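Local coordinates for enhancer of mrna-decapping protein 3 (Homo sapiens, PDB 2VC8) that binds single-stranded RNA and promotes mRNA decapping and degradation; its LSm domain is probably required for DCP1A binding and P-body targeting, at residues A[34-39]-A[55-60]; A[9-14]-A[24-29]; A[14-19]-A[59-64]. All coordinates share one frame; numbering follows the deposited sequence.

Contact 1 (A[34-39]-A[55-60]); sequences SQTISL and TFRAGD
Ile37 and Phe56 form an antiparallel hydrogen-bonded pair. Ile37 N donates to Phe56 O, and Phe56 N returns a bond to Ile37 O at 2.8 Å. A third backbone bond is almost straight: Ala58 N reaches Gln35 O at an angle of 179°, just as the chain leaves the strand for a 3-10 turn.

On the face of Thr36, Ser38 and Thr55 the contact is polar at one end. The hydroxyls Ser38 OG and Thr55 OG1 share a hydrogen bond of 2.7 Å. Thr55 OG1 lies beside the backbone N (chi1 -64°), which puts CG2 anti to that N and against Thr36 CB at 3.6 Å.

On the face of Ile37 and Phe56 the packing is apolar. Leu39 CD1 comes obliquely to Phe56 CE1, 3.8 Å away, with the two side chains at about a right angle. Cutting Phe56 back to an alanine would probably remove the ring against which Leu39 CD1 rests and open a gap between it, Ile14 and Cys16.

In this Sm fold, strand 36-39 lies between strands 22-31 and 53-57. Its Ile37 and Leu39 also meet Val27 and Ile14, while the Phe56 ring meets Tyr23, Ile14 and Cys16.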
loop_
_atom_site.group_PDB
_atom_site.type_symbol
_atom_site.label_atom_id
_atom_site.label_comp_id
_atom_site.label_asym_id
_atom_site.label_seq_id
_atom_site.Cartn_x
_atom_site.Cartn_y
_atom_site.Cartn_z
ATOM N N SER A 34 7.266 -5.664 11.992
ATOM C CA SER A 34 7.559 -6.489 10.817
ATOM C C SER A 34 7.928 -5.626 9.598
ATOM O O SER A 34 8.333 -6.144 8.563
ATOM C CB SER A 34 6.379 -7.389 10.496
ATOM O OG SER A 34 6.161 -8.314 11.552
ATOM N N GLN A 35 7.778 -4.315 9.710
ATOM C CA GLN A 35 8.135 -3.406 8.645
ATOM C C GLN A 35 7.305 -3.686 7.389
ATOM O O GLN A 35 7.833 -3.872 6.276
ATOM C CB GLN A 35 9.638 -3.444 8.356
ATOM C CG GLN A 35 10.488 -2.968 9.539
ATOM C CD GLN A 35 12.000 -2.897 9.250
ATOM O OE1 GLN A 35 12.554 -3.717 8.535
ATOM N NE2 GLN A 35 12.646 -1.902 9.816
ATOM N N THR A 36 5.991 -3.690 7.565
ATOM C CA THR A 36 5.065 -3.942 6.456
ATOM C C THR A 36 4.047 -2.822 6.308
ATOM O O THR A 36 3.745 -2.058 7.218
ATOM C CB THR A 36 4.328 -5.285 6.624
ATOM O OG1 THR A 36 3.485 -5.198 7.736
ATOM C CG2 THR A 36 5.273 -6.473 6.817
ATOM N N ILE A 37 3.467 -2.829 5.142
ATOM C CA ILE A 37 2.412 -1.914 4.797
ATOM C C ILE A 37 1.297 -2.678 4.056
ATOM O O ILE A 37 1.582 -3.529 3.187
ATOM C CB ILE A 37 3.006 -0.772 4.018
ATOM C CG1 ILE A 37 1.974 0.319 3.747
ATOM C CG2 ILE A 37 3.695 -1.304 2.758
ATOM C CD1 ILE A 37 2.608 1.561 3.146
ATOM N N SER A 38 0.059 -2.446 4.479
ATOM C CA SER A 38 -1.118 -3.181 3.930
ATOM C C SER A 38 -1.986 -2.275 3.130
ATOM O O SER A 38 -2.277 -1.131 3.571
ATOM C CB SER A 38 -1.938 -3.782 5.074
ATOM O OG SER A 38 -1.128 -4.629 5.916
ATOM N N LEU A 39 -2.417 -2.752 1.964
ATOM C CA LEU A 39 -3.363 -2.047 1.097
ATOM C C LEU A 39 -4.696 -2.772 1.068
ATOM O O LEU A 39 -4.763 -3.973 0.985
ATOM C CB LEU A 39 -2.857 -1.960 -0.335
ATOM C CG LEU A 39 -1.484 -1.314 -0.561
ATOM C CD1 LEU A 39 -1.228 -1.229 -2.028
ATOM C CD2 LEU A 39 -1.339 0.052 0.210
ATOM N N THR A 55 -0.426 -7.353 1.881
ATOM C CA THR A 55 0.536 -6.800 2.797
ATOM C C THR A 55 1.956 -7.020 2.235
ATOM O O THR A 55 2.316 -8.149 1.855
ATOM C CB THR A 55 0.383 -7.405 4.174
ATOM O OG1 THR A 55 -0.931 -7.015 4.686
ATOM C CG2 THR A 55 1.485 -6.994 5.123
ATOM N N PHE A 56 2.702 -5.915 2.175
ATOM C CA PHE A 56 4.017 -5.873 1.545
ATOM C C PHE A 56 5.064 -5.565 2.579
ATOM O O PHE A 56 4.838 -4.728 3.431
ATOM C CB PHE A 56 4.023 -4.749 0.496
ATOM C CG PHE A 56 2.919 -4.852 -0.533
ATOM C CD1 PHE A 56 1.640 -4.307 -0.324
ATOM C CD2 PHE A 56 3.162 -5.503 -1.674
ATOM C CE1 PHE A 56 0.673 -4.439 -1.287
ATOM C CE2 PHE A 56 2.171 -5.647 -2.661
ATOM C CZ PHE A 56 0.946 -5.089 -2.459
ATOM N N ARG A 57 6.253 -6.166 2.454
ATOM C CA ARG A 57 7.380 -5.718 3.266
ATOM C C ARG A 57 7.962 -4.466 2.671
ATOM O O ARG A 57 8.237 -4.405 1.456
ATOM C CB ARG A 57 8.432 -6.807 3.356
ATOM C CG ARG A 57 8.018 -8.094 4.003
ATOM C CD ARG A 57 9.229 -9.077 4.194
ATOM N NE ARG A 57 9.820 -9.404 2.893
ATOM C CZ ARG A 57 10.970 -10.051 2.700
ATOM N NH1 ARG A 57 11.707 -10.501 3.720
ATOM N NH2 ARG A 57 11.371 -10.278 1.466
ATOM N N ALA A 58 8.276 -3.504 3.528
ATOM C CA ALA A 58 8.840 -2.238 3.054
ATOM C C ALA A 58 10.139 -2.447 2.281
ATOM O O ALA A 58 10.387 -1.772 1.305
ATOM C CB ALA A 58 9.098 -1.289 4.220
ATOM N N GLY A 59 10.875 -3.466 2.679
ATOM C CA GLY A 59 12.128 -3.821 2.052
ATOM C C GLY A 59 12.034 -4.382 0.677
ATOM O O GLY A 59 13.063 -4.509 -0.037
ATOM N N ASP A 60 10.816 -4.732 0.258
ATOM C CA ASP A 60 10.564 -5.177 -1.098
ATOM C C ASP A 60 10.104 -4.092 -2.057
ATOM O O ASP A 60 9.878 -4.377 -3.225
ATOM C CB ASP A 60 9.660 -6.371 -1.113
ATOM C CG ASP A 60 10.262 -7.557 -0.412
ATOM O OD1 ASP A 60 11.487 -7.672 -0.414
ATOM O OD2 ASP A 60 9.539 -8.355 0.130
#

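Contact 2 (A[9-14]-A[24-29]); sequences GSIVSI and QGRVSA
Val12 and Gly25 pair in the antiparallel hairpin formed by strands 11-15 and 22-31, the first two strands of the Sm fold. Their backbones exchange two bonds: Val12 N to Gly25 O and Gly25 N to Val12 O, each 3.0 Å. Beyond this pair, backbone bonding continues into the loop before strand 11-15. Val27 N donates to Ser10 O, and Gly9 N donates to Val27 O at 2.8 Å. Gly9 has a positive phi of 89°, where a CB would press on the carbonyl oxygen of the preceding residue.

The apolar part is small and lies on the buried face. Val27 CG2 sits against both methyls of Val12, 3.7 Å from CG2. It also touches Ser10 OG at 3.4 Å. That hydroxyl has its polar partner in Trp7 O. Leu39 of strand 36-39 packs on both valines, and Leu64 packs on Val12.

Polar side chains work on the other face, where Ile11, Ser13, Gln24 and Arg26 stand. Gln24 NE2 donates to Ser13 OG at 3.2 Å, with the hydroxyl tilted 20° from the amide plane. Ser13 OG lies anti to the backbone N (chi1 176°), which turns it to the amide of Gln24. At the other end the Arg26 chain bends at chi2 and chi3 and reaches across to Gly9 and Ile11. Ile11 CG1 lies over one face of its guanidinium, offset toward the rim, 3.6 Å from NH1. The edge of the same group is used as well: Arg26 NH1 donates to Gly9 O at 3.1 Å, and this oxygen lies in the guanidinium plane.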
loop_
_atom_site.group_PDB
_atom_site.type_symbol
_atom_site.label_atom_id
_atom_site.label_comp_id
_atom_site.label_asym_id
_atom_site.label_seq_id
_atom_site.Cartn_x
_atom_site.Cartn_y
_atom_site.Cartn_z
ATOM N N GLY A 9 -3.677 5.474 5.976
ATOM C CA GLY A 9 -4.780 6.266 5.426
ATOM C C GLY A 9 -4.476 6.972 4.095
ATOM O O GLY A 9 -5.364 7.550 3.458
ATOM N N SER A 10 -3.214 7.018 3.724
ATOM C CA SER A 10 -2.878 7.531 2.402
ATOM C C SER A 10 -3.377 6.599 1.317
ATOM O O SER A 10 -3.762 5.439 1.581
ATOM C CB SER A 10 -1.387 7.718 2.280
ATOM O OG SER A 10 -0.777 6.465 2.387
ATOM N N ILE A 11 -3.417 7.104 0.104
ATOM C CA ILE A 11 -3.547 6.219 -1.042
ATOM C C ILE A 11 -2.206 6.244 -1.770
ATOM O O ILE A 11 -1.655 7.293 -2.005
ATOM C CB ILE A 11 -4.671 6.647 -2.033
ATOM C CG1 ILE A 11 -6.038 6.906 -1.319
ATOM C CG2 ILE A 11 -4.847 5.613 -3.151
ATOM C CD1 ILE A 11 -7.160 7.371 -2.261
ATOM N N VAL A 12 -1.699 5.061 -2.058
ATOM C CA VAL A 12 -0.325 4.915 -2.567
ATOM C C VAL A 12 -0.269 3.990 -3.770
ATOM O O VAL A 12 -1.156 3.184 -3.990
ATOM C CB VAL A 12 0.661 4.407 -1.483
ATOM C CG1 VAL A 12 0.675 5.350 -0.306
ATOM C CG2 VAL A 12 0.382 2.979 -1.081
ATOM N N SER A 13 0.815 4.103 -4.508
ATOM C CA SER A 13 1.199 3.159 -5.520
ATOM C C SER A 13 2.526 2.566 -5.026
ATOM O O SER A 13 3.432 3.318 -4.743
ATOM C CB SER A 13 1.416 3.869 -6.841
ATOM O OG SER A 13 1.877 2.963 -7.805
ATOM N N ILE A 14 2.632 1.239 -4.822
ATOM C CA ILE A 14 3.821 0.514 -4.287
ATOM C C ILE A 14 4.374 -0.365 -5.457
ATOM O O ILE A 14 3.660 -1.266 -5.893
ATOM C CB ILE A 14 3.373 -0.406 -3.126
ATOM C CG1 ILE A 14 2.989 0.412 -1.879
ATOM C CG2 ILE A 14 4.461 -1.425 -2.701
ATOM C CD1 ILE A 14 2.463 -0.449 -0.752
ATOM N N GLN A 24 -1.810 -0.459 -6.303
ATOM C CA GLN A 24 -2.273 0.824 -5.842
ATOM C C GLN A 24 -3.478 0.646 -4.904
ATOM O O GLN A 24 -4.311 -0.213 -5.130
ATOM C CB GLN A 24 -2.688 1.738 -6.995
ATOM C CG GLN A 24 -1.648 1.827 -8.086
ATOM C CD GLN A 24 -1.843 2.993 -9.025
ATOM O OE1 GLN A 24 -2.963 3.391 -9.305
ATOM N NE2 GLN A 24 -0.745 3.514 -9.548
ATOM N N GLY A 25 -3.533 1.415 -3.832
ATOM C CA GLY A 25 -4.636 1.305 -2.895
ATOM C C GLY A 25 -4.504 2.147 -1.688
ATOM O O GLY A 25 -3.472 2.762 -1.442
ATOM N N ARG A 26 -5.552 2.199 -0.912
ATOM C CA ARG A 26 -5.489 2.783 0.392
ATOM C C ARG A 26 -4.674 1.988 1.406
ATOM O O ARG A 26 -4.870 0.782 1.534
ATOM C CB ARG A 26 -6.939 2.941 0.857
ATOM C CG ARG A 26 -7.046 3.469 2.275
ATOM C CD ARG A 26 -7.288 4.861 2.373
ATOM N NE ARG A 26 -8.539 5.244 1.721
ATOM C CZ ARG A 26 -8.801 6.501 1.397
ATOM N NH1 ARG A 26 -7.930 7.477 1.653
ATOM N NH2 ARG A 26 -9.916 6.794 0.779
ATOM N N VAL A 27 -3.821 2.675 2.154
ATOM C CA VAL A 27 -3.025 2.075 3.227
ATOM C C VAL A 27 -3.920 1.869 4.446
ATOM O O VAL A 27 -4.339 2.857 5.102
ATOM C CB VAL A 27 -1.777 2.896 3.600
ATOM C CG1 VAL A 27 -1.010 2.235 4.722
ATOM C CG2 VAL A 27 -0.891 3.046 2.344
ATOM N N SER A 28 -4.260 0.610 4.689
ATOM C CA SER A 28 -5.125 0.233 5.794
ATOM C C SER A 28 -4.398 -0.118 7.041
ATOM O O SER A 28 -5.009 -0.186 8.101
ATOM C CB SER A 28 -5.991 -0.945 5.390
ATOM O OG SER A 28 -5.202 -2.011 4.880
ATOM N N ALA A 29 -3.136 -0.460 6.903
ATOM C CA ALA A 29 -2.321 -0.841 8.062
ATOM C C ALA A 29 -0.856 -0.631 7.829
ATOM O O ALA A 29 -0.390 -0.737 6.688
ATOM C CB ALA A 29 -2.650 -2.348 8.540
#

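Contact 3 (A[14-19]-A[59-64]); sequences INCGDS and GDITEL
Ile14 lays its CG2 methyl across the side chain of Ile61. In the conformer described, Ile14 CG2 is 3.4 Å from Ile61 CG1 and 3.5 Å from Ile61 CD1. The first torsion (chi1 -71°) places CG1 of Ile14 beside the backbone N and leaves CG2 facing Ile61. Ile37 touches both isoleucines, and Phe56 touches Ile14, so this side of the contact faces the apolar interior of the domain. Cys16 SG adds a looser contact with Ile61 CG1.

The backbones bind around Asn15. Asn15 N donates to Glu63 O at 3.0 Å, and Thr62 N donates to Asn15 O at 2.8 Å. Thr62 OG1 adds a weak bond to the same Asn15 O. These links lie where strand 63-66 comes alongside strand 11-15, the pairing of the last strand with the first in an Sm fold. Before it joins this pair, the chain leaves the 3-10 turn that ends at Asp60. Asp60 itself forms a salt bridge with Arg57.

The Asn15 side chain serves both its own turn and the partner segment. Its OD1 accepts from Gly17 N at 2.9 Å, which makes an Asx turn where strand 11-15 ends. Gly17 has a positive phi of 97°, a value that suits glycine. Thr62 OG1 comes close to the Asn15 amide, 3.4 Å from CG. At the surface, a water accepts from Asn15 ND2 and donates to Glu63 OE1, 2.8 Å from that oxygen.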
loop_
_atom_site.group_PDB
_atom_site.type_symbol
_atom_site.label_atom_id
_atom_site.label_comp_id
_atom_site.label_asym_id
_atom_site.label_seq_id
_atom_site.Cartn_x
_atom_site.Cartn_y
_atom_site.Cartn_z
ATOM N N ILE A 14 2.632 1.239 -4.822
ATOM C CA ILE A 14 3.821 0.514 -4.287
ATOM C C ILE A 14 4.374 -0.365 -5.457
ATOM O O ILE A 14 3.660 -1.266 -5.893
ATOM C CB ILE A 14 3.373 -0.406 -3.126
ATOM C CG1 ILE A 14 2.989 0.412 -1.879
ATOM C CG2 ILE A 14 4.461 -1.425 -2.701
ATOM C CD1 ILE A 14 2.463 -0.449 -0.752
ATOM N N ASN A 15 5.604 -0.094 -5.963
ATOM C CA ASN A 15 6.274 -0.895 -6.965
ATOM C C ASN A 15 7.105 -1.918 -6.235
ATOM O O ASN A 15 7.934 -1.552 -5.440
ATOM C CB ASN A 15 7.159 -0.009 -7.817
ATOM C CG ASN A 15 7.629 -0.684 -9.063
ATOM O OD1 ASN A 15 7.766 -1.918 -9.124
ATOM N ND2 ASN A 15 7.912 0.129 -10.072
ATOM N N CYS A 16 6.873 -3.186 -6.505
ATOM C CA CYS A 16 7.609 -4.235 -5.825
ATOM C C CYS A 16 8.667 -4.857 -6.719
ATOM O O CYS A 16 9.271 -5.903 -6.370
ATOM C CB CYS A 16 6.638 -5.250 -5.252
ATOM S SG CYS A 16 6.204 -4.865 -3.558
ATOM N N GLY A 17 8.965 -4.198 -7.817
ATOM C CA GLY A 17 10.065 -4.662 -8.692
ATOM C C GLY A 17 9.542 -5.487 -9.843
ATOM O O GLY A 17 8.342 -5.744 -9.950
ATOM N N ASP A 18 10.470 -5.984 -10.659
ATOM C CA ASP A 18 10.111 -6.596 -11.924
ATOM C C ASP A 18 9.177 -7.750 -11.784
ATOM O O ASP A 18 8.378 -7.967 -12.663
ATOM C CB ASP A 18 11.354 -7.124 -12.658
ATOM C CG ASP A 18 12.271 -6.022 -13.106
ATOM O OD1 ASP A 18 11.753 -4.936 -13.445
ATOM O OD2 ASP A 18 13.508 -6.250 -13.124
ATOM N N SER A 19 9.356 -8.551 -10.732
ATOM C CA SER A 19 8.607 -9.811 -10.632
ATOM C C SER A 19 7.139 -9.693 -10.212
ATOM O O SER A 19 6.304 -10.470 -10.663
ATOM C CB SER A 19 9.321 -10.792 -9.716
ATOM O OG SER A 19 10.368 -11.431 -10.416
ATOM N N GLY A 59 10.875 -3.466 2.679
ATOM C CA GLY A 59 12.128 -3.821 2.052
ATOM C C GLY A 59 12.034 -4.382 0.677
ATOM O O GLY A 59 13.063 -4.509 -0.037
ATOM N N ASP A 60 10.816 -4.732 0.258
ATOM C CA ASP A 60 10.564 -5.177 -1.098
ATOM C C ASP A 60 10.104 -4.092 -2.057
ATOM O O ASP A 60 9.878 -4.377 -3.225
ATOM C CB ASP A 60 9.660 -6.371 -1.113
ATOM C CG ASP A 60 10.262 -7.557 -0.412
ATOM O OD1 ASP A 60 11.487 -7.672 -0.414
ATOM O OD2 ASP A 60 9.539 -8.355 0.130
ATOM N N ILE A 61 9.869 -2.886 -1.546
ATOM C CA ILE A 61 9.311 -1.810 -2.348
ATOM C C ILE A 61 10.441 -1.031 -2.980
ATOM O O ILE A 61 11.309 -0.550 -2.281
ATOM C CB ILE A 61 8.427 -0.927 -1.442
ATOM C CG1 ILE A 61 7.253 -1.735 -0.833
ATOM C CG2 ILE A 61 7.918 0.210 -2.231
ATOM C CD1 ILE A 61 6.412 -0.969 0.222
ATOM N N THR A 62 10.373 -0.850 -4.286
ATOM C CA THR A 62 11.361 -0.053 -4.982
ATOM C C THR A 62 10.994 1.391 -5.142
ATOM O O THR A 62 11.831 2.277 -5.186
ATOM C CB THR A 62 11.677 -0.657 -6.363
ATOM O OG1 THR A 62 10.528 -0.563 -7.229
ATOM C CG2 THR A 62 12.148 -2.119 -6.263
ATOM N N GLU A 63 9.687 1.706 -5.110
ATOM C CA GLU A 63 9.168 3.072 -5.185
ATOM C C GLU A 63 7.820 3.128 -4.536
ATOM O O GLU A 63 6.941 2.287 -4.814
ATOM C CB GLU A 63 9.027 3.608 -6.599
ATOM C CG GLU A 63 8.530 5.099 -6.695
ATOM C CD GLU A 63 8.304 5.605 -8.093
ATOM O OE1 GLU A 63 8.401 4.793 -9.061
ATOM O OE2 GLU A 63 7.995 6.831 -8.240
ATOM N N LEU A 64 7.602 4.152 -3.727
ATOM C CA LEU A 64 6.278 4.386 -3.126
ATOM C C LEU A 64 5.851 5.756 -3.646
ATOM O O LEU A 64 6.532 6.744 -3.440
ATOM C CB LEU A 64 6.355 4.373 -1.607
ATOM C CG LEU A 64 5.010 4.552 -0.829
ATOM C CD1 LEU A 64 5.144 3.876 0.532
ATOM C CD2 LEU A 64 4.593 6.015 -0.708
HETATM O O HOH W 1 6.432 2.886 -9.540
#

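Contacts 1 and 2 are both partly buried, contact 2 lying closer to the centre of the domain; contact 3 is at the surface. Contacts 2 and 3 both use strand 11-15 and share Ile14: one pairs it with strand 22-31, the other with strand 63-66. Contact 1 holds strand 36-39 to strand 53-57. It joins contact 2 through backbone bonds of Ser38 with Ser28 and Ala29. The interior sides meet through Ile37, Leu39, Val12, Val27, Ile14 and Ile61. Away from the apolar side the chemistry differs: a hydroxyl pair in contact 1, an arginine and a glutamine in contact 2, an Asx turn and a bridging water in contact 3.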